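Local coordinates for protein MAU2 chromatid cohesion factor homolog (Saccharomyces cerevisiae, PDB 4XDN) that forms a complex with SCC2 that is required for loading cohesin onto chromosomes, and so takes part in sister chromatid cohesion, at residues L82-V87 against K113-T118; D124-I129 against E170-W175. All coordinates share one frame; numbering follows the deposited sequence.

In the fold
Both contacts lie near the N-terminal end of an elongated, largely helical chain, on the same side of its centre and about 14 Å apart between centres. They come in series: contact 1 joins the neighbouring helices 81-98 and 102-119, and contact 2 joins helix 126-144 to helix 170-189, passing over helix 147-165. The two meet directly where E128 packs against L82, S85 and L116, and where L125 touches L116, so helices 81-98, 102-119, 126-144 and 170-189 form one connected set of packing contacts. The chain of another protein packs against both contacts, consistent with this superhelical end of the molecule taking part in the complex with SCC2.

Contact 1: residues L82-V87 against K113-T118; sequences LEDSKV and KERLQT. With SO4 (sulfate ion), chain D.
The antiparallel helical hairpin made by helices 81-98 and 102-119 is joined near its open end by a salt bridge between D84 and R115, beside which S85 packs against L116. R115 NH1 donates to D84 OD2 over 3.1 Å, with an N-H...O angle of 147°. The bond is skewed at both ends: the nitrogen comes to the anti side of OD2 from outside the carboxylate plane, and the two planar groups stand 50° apart. D84 CB also lies at the guanidinium edge, 3.2 Å from R115 NH1, so the arginine runs past the aspartate rather than pairing squarely with it.

R115 reaches across as an extended chain from CG to NE, and CG lies anti to the backbone N (chi1 -163°), which carries the guanidinium toward the facing helix. Its other edge holds a sulfate, probably from the crystallisation liquor. R115 NE donates to sulfate O1 at 2.7 Å, while R115 NH2 makes a longer but straighter bond to sulfate O2 (3.3 Å). L79 O also accepts from NH2, tying the group to the segment that leads into the hairpin.

Hairpins of this kind are the building elements of an alpha-alpha superhelix, and here the salt bridge lies beside a packing contact between a serine hydroxyl and leucine methyls. S85 OG approaches the branched end of L116, 3.4 Å from CD2 and 4.0 Å from CD1. The hydroxyl is meanwhile bonded to V81 O, one turn back in its own helix, so its contact with the leucine methyls is simple packing. D84 OD1 pairs with K74 of helix 53-76; two cations thus share this buried carboxylate, an environment that would be expected to keep it ionised.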
loop_
_atom_site.group_PDB
_atom_site.type_symbol
_atom_site.label_atom_id
_atom_site.label_comp_id
_atom_site.label_asym_id
_atom_site.label_seq_id
_atom_site.Cartn_x
_atom_site.Cartn_y
_atom_site.Cartn_z
ATOM N N LEU A 82 -29.576 -27.466 11.325
ATOM C CA LEU A 82 -28.255 -27.670 10.739
ATOM C C LEU A 82 -28.307 -27.592 9.217
ATOM O O LEU A 82 -27.440 -26.983 8.588
ATOM C CB LEU A 82 -27.672 -29.016 11.173
ATOM C CG LEU A 82 -27.164 -29.095 12.616
ATOM C CD1 LEU A 82 -26.699 -30.507 12.930
ATOM C CD2 LEU A 82 -26.036 -28.094 12.871
ATOM N N GLU A 83 -29.326 -28.211 8.633
ATOM C CA GLU A 83 -29.525 -28.155 7.194
ATOM C C GLU A 83 -29.780 -26.720 6.759
ATOM O O GLU A 83 -29.215 -26.249 5.769
ATOM C CB GLU A 83 -30.693 -29.050 6.778
ATOM C CG GLU A 83 -30.439 -30.534 6.998
ATOM C CD GLU A 83 -31.697 -31.373 6.876
ATOM O OE1 GLU A 83 -32.797 -30.789 6.769
ATOM O OE2 GLU A 83 -31.586 -32.618 6.889
ATOM N N ASP A 84 -30.628 -26.026 7.511
ATOM C CA ASP A 84 -30.962 -24.644 7.199
ATOM C C ASP A 84 -29.711 -23.776 7.292
ATOM O O ASP A 84 -29.492 -22.900 6.455
ATOM C CB ASP A 84 -32.052 -24.130 8.142
ATOM C CG ASP A 84 -32.574 -22.763 7.745
ATOM O OD1 ASP A 84 -32.324 -22.337 6.598
ATOM O OD2 ASP A 84 -33.240 -22.118 8.580
ATOM N N SER A 85 -28.885 -24.043 8.299
ATOM C CA SER A 85 -27.628 -23.322 8.476
ATOM C C SER A 85 -26.704 -23.490 7.274
ATOM O O SER A 85 -26.223 -22.511 6.709
ATOM C CB SER A 85 -26.911 -23.798 9.741
ATOM O OG SER A 85 -27.597 -23.386 10.908
ATOM N N LYS A 86 -26.462 -24.739 6.893
ATOM C CA LYS A 86 -25.534 -25.046 5.810
ATOM C C LYS A 86 -26.005 -24.444 4.492
ATOM O O LYS A 86 -25.236 -23.773 3.800
ATOM C CB LYS A 86 -25.371 -26.561 5.671
ATOM C CG LYS A 86 -24.257 -26.999 4.726
ATOM C CD LYS A 86 -22.892 -26.509 5.199
ATOM C CE LYS A 86 -21.751 -27.198 4.464
ATOM N NZ LYS A 86 -21.617 -26.740 3.058
ATOM N N VAL A 87 -27.270 -24.681 4.154
ATOM C CA VAL A 87 -27.847 -24.170 2.915
ATOM C C VAL A 87 -27.794 -22.645 2.863
ATOM O O VAL A 87 -27.408 -22.064 1.847
ATOM C CB VAL A 87 -29.314 -24.631 2.744
ATOM C CG1 VAL A 87 -29.975 -23.933 1.552
ATOM C CG2 VAL A 87 -29.380 -26.145 2.570
ATOM N N LYS A 113 -30.242 -16.606 12.292
ATOM C CA LYS A 113 -29.770 -16.344 13.644
ATOM C C LYS A 113 -30.887 -16.512 14.671
ATOM O O LYS A 113 -30.716 -17.207 15.673
ATOM C CB LYS A 113 -29.185 -14.932 13.732
ATOM C CG LYS A 113 -28.774 -14.505 15.136
ATOM C CD LYS A 113 -28.285 -13.067 15.160
ATOM C CE LYS A 113 -28.217 -12.529 16.584
ATOM N NZ LYS A 113 -27.716 -11.130 16.628
ATOM N N GLU A 114 -32.026 -15.878 14.416
ATOM C CA GLU A 114 -33.155 -15.938 15.337
ATOM C C GLU A 114 -33.691 -17.361 15.482
ATOM O O GLU A 114 -34.125 -17.757 16.563
ATOM C CB GLU A 114 -34.273 -15.001 14.875
ATOM C CG GLU A 114 -35.550 -15.118 15.699
ATOM C CD GLU A 114 -36.559 -14.030 15.384
ATOM O OE1 GLU A 114 -36.304 -13.225 14.463
ATOM O OE2 GLU A 114 -37.609 -13.981 16.058
ATOM N N ARG A 115 -33.658 -18.131 14.398
ATOM C CA ARG A 115 -34.128 -19.508 14.449
ATOM C C ARG A 115 -33.174 -20.362 15.276
ATOM O O ARG A 115 -33.606 -21.188 16.076
ATOM C CB ARG A 115 -34.274 -20.098 13.045
ATOM C CG ARG A 115 -35.127 -21.356 13.019
ATOM C CD ARG A 115 -34.887 -22.207 11.785
ATOM N NE ARG A 115 -35.617 -23.472 11.870
ATOM C CZ ARG A 115 -35.422 -24.513 11.066
ATOM N NH1 ARG A 115 -34.513 -24.456 10.101
ATOM N NH2 ARG A 115 -36.137 -25.616 11.230
ATOM N N LEU A 116 -31.875 -20.158 15.077
ATOM C CA LEU A 116 -30.863 -20.895 15.828
ATOM C C LEU A 116 -30.985 -20.636 17.327
ATOM O O LEU A 116 -30.848 -21.550 18.138
ATOM C CB LEU A 116 -29.458 -20.520 15.354
ATOM C CG LEU A 116 -29.076 -20.951 13.936
ATOM C CD1 LEU A 116 -27.733 -20.352 13.545
ATOM C CD2 LEU A 116 -29.037 -22.461 13.822
ATOM N N GLN A 117 -31.245 -19.384 17.686
ATOM C CA GLN A 117 -31.370 -19.003 19.087
ATOM C C GLN A 117 -32.545 -19.720 19.750
ATOM O O GLN A 117 -32.521 -19.987 20.949
ATOM C CB GLN A 117 -31.526 -17.483 19.210
ATOM C CG GLN A 117 -30.245 -16.716 18.890
ATOM C CD GLN A 117 -30.443 -15.208 18.857
ATOM O OE1 GLN A 117 -31.385 -14.704 18.243
ATOM N NE2 GLN A 117 -29.548 -14.481 19.516
ATOM N N THR A 118 -33.563 -20.048 18.963
ATOM C CA THR A 118 -34.737 -20.749 19.477
ATOM C C THR A 118 -34.407 -22.188 19.886
ATOM O O THR A 118 -35.052 -22.750 20.773
ATOM C CB THR A 118 -35.874 -20.767 18.432
ATOM O OG1 THR A 118 -36.178 -19.425 18.034
ATOM C CG2 THR A 118 -37.135 -21.418 18.996
HETATM S S SO4 D . -38.680 -24.101 13.981
HETATM O O1 SO4 D . -37.664 -23.155 13.531
HETATM O O2 SO4 D . -38.204 -25.465 13.769
HETATM O O3 SO4 D . -38.943 -23.894 15.402
HETATM O O4 SO4 D . -39.911 -23.889 13.225
#

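Contact 2: residues D124-I129 against E170-W175; sequences DLVEEI and ELYQNW
V126 projects from the first turn of helix 126-144 toward L171, Y172 and W175 on helix 170-189, and both of its methyls take part. V126 CG1 meets L171 CD2 tip to tip at 3.9 Å, while V126 CG2 makes the nearer approach to the phenol end of Y172, 3.6 Å from OH. The tyrosine ring comes in from one flank of the valine, and V126 CG1 also nears it, 4.2 Å from Y172 CZ, at an oblique angle to the ring. W175, one turn further along its helix, is the more distant member of the group: its NE1 lies 4.4 Å from V126 CG1, and the indole backs the valine more loosely than the other two side chains do.

Torsions set these approaches. With V126 CG1 anti to its own N (chi1 177°), this methyl is aimed at the opposing helix and CG2 is turned to the tyrosine hydroxyl. L171 CG likewise lies anti to the backbone N, which sends the isobutyl group out to meet the valine.

Further out, the start of helix 170-189 is held by polar bonds. D169 OD2 accepts from L171 N, and E170 O receives both the backbone N and the side-chain ND2 of N174, from opposite faces of its carbonyl plane. The ND2 bond is short and nearly straight (2.6 Å, 170°). M302 of strand 297-302 packs on L171, and E127 forms a salt bridge with R304 close by. L125 occupies the N-cap position before V126 and packs on V81 of helix 81-98. Two roughly parallel helices meeting at their N-terminal ends, with helix 147-165 between them in sequence, are typical of an alpha-alpha superhelix, in which alternate helices run parallel and stack side by side within one layer.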
loop_
_atom_site.group_PDB
_atom_site.type_symbol
_atom_site.label_atom_id
_atom_site.label_comp_id
_atom_site.label_asym_id
_atom_site.label_seq_id
_atom_site.Cartn_x
_atom_site.Cartn_y
_atom_site.Cartn_z
ATOM N N ASP A 124 -26.528 -28.056 19.944
ATOM C CA ASP A 124 -25.231 -27.396 19.796
ATOM C C ASP A 124 -25.201 -26.552 18.526
ATOM O O ASP A 124 -25.031 -27.080 17.425
ATOM C CB ASP A 124 -24.105 -28.433 19.769
ATOM C CG ASP A 124 -22.731 -27.810 19.933
ATOM O OD1 ASP A 124 -22.611 -26.571 19.829
ATOM O OD2 ASP A 124 -21.765 -28.566 20.165
ATOM N N LEU A 125 -25.355 -25.242 18.688
ATOM C CA LEU A 125 -25.494 -24.339 17.552
ATOM C C LEU A 125 -24.632 -23.083 17.680
ATOM O O LEU A 125 -24.791 -22.139 16.904
ATOM C CB LEU A 125 -26.962 -23.941 17.384
ATOM C CG LEU A 125 -27.917 -25.096 17.067
ATOM C CD1 LEU A 125 -29.361 -24.620 17.106
ATOM C CD2 LEU A 125 -27.589 -25.712 15.714
ATOM N N VAL A 126 -23.718 -23.079 18.644
ATOM C CA VAL A 126 -22.843 -21.930 18.860
ATOM C C VAL A 126 -22.045 -21.608 17.599
ATOM O O VAL A 126 -21.989 -20.453 17.178
ATOM C CB VAL A 126 -21.875 -22.172 20.036
ATOM C CG1 VAL A 126 -20.913 -21.003 20.200
ATOM C CG2 VAL A 126 -22.657 -22.389 21.319
ATOM N N GLU A 127 -21.442 -22.629 16.993
ATOM C CA GLU A 127 -20.646 -22.440 15.780
ATOM C C GLU A 127 -21.439 -21.704 14.709
ATOM O O GLU A 127 -20.943 -20.757 14.094
ATOM C CB GLU A 127 -20.173 -23.783 15.224
ATOM C CG GLU A 127 -19.297 -24.579 16.170
ATOM C CD GLU A 127 -18.929 -25.936 15.603
ATOM O OE1 GLU A 127 -18.827 -26.056 14.362
ATOM O OE2 GLU A 127 -18.747 -26.884 16.398
ATOM N N GLU A 128 -22.678 -22.140 14.500
ATOM C CA GLU A 128 -23.538 -21.546 13.485
ATOM C C GLU A 128 -23.890 -20.099 13.828
ATOM O O GLU A 128 -23.867 -19.227 12.961
ATOM C CB GLU A 128 -24.818 -22.369 13.316
ATOM C CG GLU A 128 -24.609 -23.729 12.651
ATOM C CD GLU A 128 -24.031 -24.784 13.584
ATOM O OE1 GLU A 128 -23.830 -24.489 14.781
ATOM O OE2 GLU A 128 -23.782 -25.916 13.116
ATOM N N ILE A 129 -24.214 -19.847 15.091
ATOM C CA ILE A 129 -24.583 -18.507 15.532
ATOM C C ILE A 129 -23.420 -17.541 15.348
ATOM O O ILE A 129 -23.607 -16.413 14.893
ATOM C CB ILE A 129 -25.041 -18.512 17.008
ATOM C CG1 ILE A 129 -26.379 -19.242 17.130
ATOM C CG2 ILE A 129 -25.183 -17.088 17.555
ATOM C CD1 ILE A 129 -26.770 -19.592 18.546
ATOM N N GLU A 170 -14.266 -20.591 27.896
ATOM C CA GLU A 170 -13.108 -20.404 27.033
ATOM C C GLU A 170 -13.492 -20.244 25.564
ATOM O O GLU A 170 -12.831 -19.523 24.819
ATOM C CB GLU A 170 -12.154 -21.586 27.195
ATOM C CG GLU A 170 -10.793 -21.386 26.565
ATOM C CD GLU A 170 -9.784 -22.402 27.058
ATOM O OE1 GLU A 170 -10.182 -23.560 27.308
ATOM O OE2 GLU A 170 -8.598 -22.041 27.213
ATOM N N LEU A 171 -14.561 -20.917 25.154
ATOM C CA LEU A 171 -15.030 -20.827 23.778
ATOM C C LEU A 171 -15.463 -19.401 23.449
ATOM O O LEU A 171 -15.048 -18.835 22.437
ATOM C CB LEU A 171 -16.189 -21.796 23.542
ATOM C CG LEU A 171 -16.645 -21.967 22.090
ATOM C CD1 LEU A 171 -15.563 -22.636 21.256
ATOM C CD2 LEU A 171 -17.938 -22.765 22.032
ATOM N N TYR A 172 -16.290 -18.826 24.315
ATOM C CA TYR A 172 -16.806 -17.477 24.113
ATOM C C TYR A 172 -15.721 -16.419 24.278
ATOM O O TYR A 172 -15.796 -15.348 23.674
ATOM C CB TYR A 172 -17.958 -17.199 25.082
ATOM C CG TYR A 172 -19.271 -17.797 24.636
ATOM C CD1 TYR A 172 -20.065 -17.148 23.701
ATOM C CD2 TYR A 172 -19.715 -19.011 25.141
ATOM C CE1 TYR A 172 -21.265 -17.689 23.283
ATOM C CE2 TYR A 172 -20.916 -19.558 24.729
ATOM C CZ TYR A 172 -21.685 -18.891 23.799
ATOM O OH TYR A 172 -22.882 -19.424 23.380
ATOM N N GLN A 173 -14.720 -16.722 25.100
ATOM C CA GLN A 173 -13.582 -15.829 25.289
ATOM C C GLN A 173 -12.765 -15.723 24.007
ATOM O O GLN A 173 -12.356 -14.631 23.611
ATOM C CB GLN A 173 -12.698 -16.320 26.437
ATOM C CG GLN A 173 -13.302 -16.107 27.817
ATOM C CD GLN A 173 -13.409 -14.639 28.189
ATOM O OE1 GLN A 173 -12.575 -13.823 27.794
ATOM N NE2 GLN A 173 -14.445 -14.295 28.948
ATOM N N ASN A 174 -12.529 -16.860 23.361
ATOM C CA ASN A 174 -11.809 -16.882 22.093
ATOM C C ASN A 174 -12.625 -16.250 20.977
ATOM O O ASN A 174 -12.097 -15.488 20.171
ATOM C CB ASN A 174 -11.432 -18.313 21.712
ATOM C CG ASN A 174 -10.233 -18.822 22.482
ATOM O OD1 ASN A 174 -9.101 -18.738 22.014
ATOM N ND2 ASN A 174 -10.477 -19.353 23.673
ATOM N N TRP A 175 -13.911 -16.566 20.928
ATOM C CA TRP A 175 -14.786 -15.950 19.945
ATOM C C TRP A 175 -14.825 -14.433 20.129
ATOM O O TRP A 175 -14.892 -13.685 19.157
ATOM C CB TRP A 175 -16.203 -16.511 20.042
ATOM C CG TRP A 175 -16.449 -17.759 19.253
ATOM C CD1 TRP A 175 -16.864 -18.967 19.733
ATOM C CD2 TRP A 175 -16.311 -17.916 17.836
ATOM N NE1 TRP A 175 -16.989 -19.867 18.702
ATOM C CE2 TRP A 175 -16.652 -19.247 17.528
ATOM C CE3 TRP A 175 -15.926 -17.061 16.799
ATOM C CZ2 TRP A 175 -16.622 -19.744 16.226
ATOM C CZ3 TRP A 175 -15.894 -17.556 15.507
ATOM C CH2 TRP A 175 -16.242 -18.886 15.233
#